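Local coordinates for cell division control protein Cdc48 (Mycobacterium smegmatis, PDB 5E7P) that probably binds and hydrolyses ATP as a Cdc48-type member of the AAA ATPase family, with ADP bound at two sites in this crystal, at residues 388-396 with 541-549. Sequence-based numbering, arbitrary orientation.
Sequences GLSLPDATA and SSGRLSVHA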
# COMPACT_ATOMS: atom_id res chain seq x y z
N GLY A 388 9.31 -10.92 -4.42
CA GLY A 388 8.15 -10.06 -4.29
C GLY A 388 6.91 -10.81 -3.85
O GLY A 388 6.49 -11.77 -4.49
N LEU A 389 6.31 -10.36 -2.74
CA LEU A 389 5.08 -10.97 -2.23
C LEU A 389 3.85 -10.31 -2.84
O LEU A 389 3.92 -9.21 -3.39
CB LEU A 389 5.03 -10.89 -0.70
CG LEU A 389 5.56 -12.11 0.06
CD1 LEU A 389 6.92 -12.54 -0.46
CD2 LEU A 389 5.62 -11.84 1.55
N SER A 390 2.71 -10.99 -2.74
CA SER A 390 1.48 -10.53 -3.36
C SER A 390 0.34 -10.36 -2.36
O SER A 390 0.32 -11.01 -1.31
CB SER A 390 1.06 -11.50 -4.46
OG SER A 390 -0.23 -11.19 -4.94
N LEU A 391 -0.61 -9.48 -2.69
CA LEU A 391 -1.84 -9.34 -1.92
C LEU A 391 -2.62 -10.64 -1.95
O LEU A 391 -2.62 -11.35 -2.96
CB LEU A 391 -2.73 -8.23 -2.49
CG LEU A 391 -2.31 -6.76 -2.43
CD1 LEU A 391 -3.23 -5.93 -3.32
CD2 LEU A 391 -2.35 -6.24 -1.01
N PRO A 392 -3.30 -10.97 -0.84
CA PRO A 392 -4.16 -12.16 -0.80
C PRO A 392 -5.43 -11.95 -1.62
O PRO A 392 -6.09 -10.91 -1.48
CB PRO A 392 -4.51 -12.28 0.68
CG PRO A 392 -4.39 -10.89 1.22
CD PRO A 392 -3.27 -10.26 0.45
N ASP A 393 -5.79 -12.92 -2.46
CA ASP A 393 -7.09 -12.88 -3.11
C ASP A 393 -8.17 -13.29 -2.11
O ASP A 393 -7.87 -13.58 -0.95
CB ASP A 393 -7.14 -13.76 -4.37
CG ASP A 393 -6.81 -15.22 -4.10
OD1 ASP A 393 -6.83 -15.66 -2.92
OD2 ASP A 393 -6.54 -15.95 -5.08
N ALA A 394 -9.43 -13.30 -2.56
CA ALA A 394 -10.55 -13.62 -1.67
C ALA A 394 -10.36 -14.96 -0.96
O ALA A 394 -10.65 -15.09 0.23
CB ALA A 394 -11.86 -13.60 -2.45
N THR A 395 -9.87 -15.96 -1.69
CA THR A 395 -9.62 -17.27 -1.10
C THR A 395 -8.54 -17.20 -0.02
O THR A 395 -8.72 -17.71 1.09
CB THR A 395 -9.18 -18.29 -2.17
OG1 THR A 395 -10.16 -18.34 -3.22
CG2 THR A 395 -9.03 -19.67 -1.56
N ALA A 396 -7.43 -16.56 -0.36
CA ALA A 396 -6.33 -16.39 0.59
C ALA A 396 -6.76 -15.59 1.82
O ALA A 396 -6.33 -15.88 2.93
CB ALA A 396 -5.15 -15.71 -0.09
N SER A 541 -4.92 -5.42 -8.35
CA SER A 541 -5.34 -5.57 -6.97
C SER A 541 -6.11 -6.85 -6.77
O SER A 541 -6.71 -7.07 -5.72
CB SER A 541 -6.20 -4.38 -6.54
OG SER A 541 -5.51 -3.16 -6.73
N SER A 542 -6.10 -7.70 -7.80
CA SER A 542 -6.86 -8.94 -7.78
C SER A 542 -6.40 -9.92 -6.70
O SER A 542 -7.22 -10.60 -6.09
CB SER A 542 -6.78 -9.62 -9.15
OG SER A 542 -7.21 -8.75 -10.18
N GLY A 543 -5.09 -9.98 -6.47
CA GLY A 543 -4.52 -10.91 -5.52
C GLY A 543 -3.88 -12.09 -6.24
O GLY A 543 -4.03 -12.21 -7.46
N ARG A 544 -3.18 -12.94 -5.49
CA ARG A 544 -2.52 -14.14 -6.02
C ARG A 544 -1.72 -13.82 -7.29
O ARG A 544 -1.74 -14.56 -8.27
CB ARG A 544 -3.55 -15.26 -6.29
CG ARG A 544 -2.94 -16.65 -6.42
CD ARG A 544 -4.02 -17.72 -6.47
NE ARG A 544 -4.74 -17.83 -5.20
CZ ARG A 544 -4.34 -18.57 -4.17
NH1 ARG A 544 -5.06 -18.61 -3.06
NH2 ARG A 544 -3.23 -19.28 -4.26
N LEU A 545 -1.02 -12.70 -7.24
CA LEU A 545 -0.33 -12.17 -8.40
C LEU A 545 0.58 -11.05 -7.93
O LEU A 545 0.11 -9.98 -7.56
CB LEU A 545 -1.36 -11.63 -9.40
CG LEU A 545 -0.83 -10.69 -10.49
CD1 LEU A 545 0.13 -11.44 -11.39
CD2 LEU A 545 -1.96 -10.08 -11.29
N SER A 546 1.89 -11.29 -7.91
CA SER A 546 2.82 -10.27 -7.46
C SER A 546 2.99 -9.19 -8.53
O SER A 546 3.18 -9.49 -9.70
CB SER A 546 4.17 -10.89 -7.07
OG SER A 546 4.73 -11.62 -8.14
N VAL A 547 2.91 -7.93 -8.11
CA VAL A 547 3.00 -6.81 -9.03
C VAL A 547 4.34 -6.10 -8.91
O VAL A 547 4.79 -5.79 -7.80
CB VAL A 547 1.85 -5.80 -8.81
CG1 VAL A 547 1.98 -4.61 -9.77
CG2 VAL A 547 0.51 -6.50 -8.97
N HIS A 548 4.97 -5.85 -10.05
CA HIS A 548 6.27 -5.20 -10.09
C HIS A 548 6.21 -4.07 -11.11
O HIS A 548 6.28 -4.31 -12.32
CB HIS A 548 7.35 -6.23 -10.47
CG HIS A 548 7.22 -7.53 -9.73
ND1 HIS A 548 7.85 -7.77 -8.53
CD2 HIS A 548 6.51 -8.65 -10.02
CE1 HIS A 548 7.55 -8.99 -8.11
NE2 HIS A 548 6.74 -9.54 -9.00
N ALA A 549 6.06 -2.85 -10.61
CA ALA A 549 5.74 -1.71 -11.47
C ALA A 549 6.74 -0.57 -11.35
O ALA A 549 7.20 -0.24 -10.26
CB ALA A 549 4.35 -1.21 -11.15
O HOH W 1 5.60 -7.93 -5.18
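Asp393 and Arg544 form a salt bridge across the junction of the two AAA modules of this Cdc48-type protein. Residues 388-396 lead from the edge strand 385-388 of one P-loop NTPase sheet into helix 394-404; residues 541-549 lead from helix 534-539 into the edge strand 546-551 of the other.

The tight part centres on Gly543, whose CA lies 4.0 Å from the CA of Asp393 and close to the carbonyl oxygen of Leu391. That carbonyl receives Arg544 N at 3.0 Å (Leu391 O to Arg544 N), met almost straight along the C=O, while Gly543 CA adds a CA-H...O contact to the same oxygen. One residue along, the hydroxyl of Ser390, anti to its own nitrogen (chi1 171°), drops to the opposing backbone and takes the N-H of Leu545, 2.9 Å between Ser390 OG and Leu545 N. Its CB rests against the Leu545-Ser546 peptide. A tetraethylene glycol, probably from the crystallisation liquor, hydrogen-bonds to Gly543 N and Leu545 O.

Toward Gly388 the fit is looser. His548 presents a ring edge to Gly388 CA, and a water binds Leu389 O but reaches Val547 O only weakly. Ser546 OG accepts from His548 NE2 and has further partners in Ser577, Pro579 and Ser580.

The opposite end, around Arg544, is the solvent side. The arginine chain bends at chi3 (-67°), bringing its guanidinium edge to the carboxylate, with the two planes 44° apart. Asp393 is also the N-cap of helix 394-404: OD1 accepts Ala396 N at 2.8 Å and only weakly engages Arg544 NH1, whereas OD2 meets Arg544 NE at 2.6 Å on its syn side, with the nitrogen tilted out of the carboxylate plane.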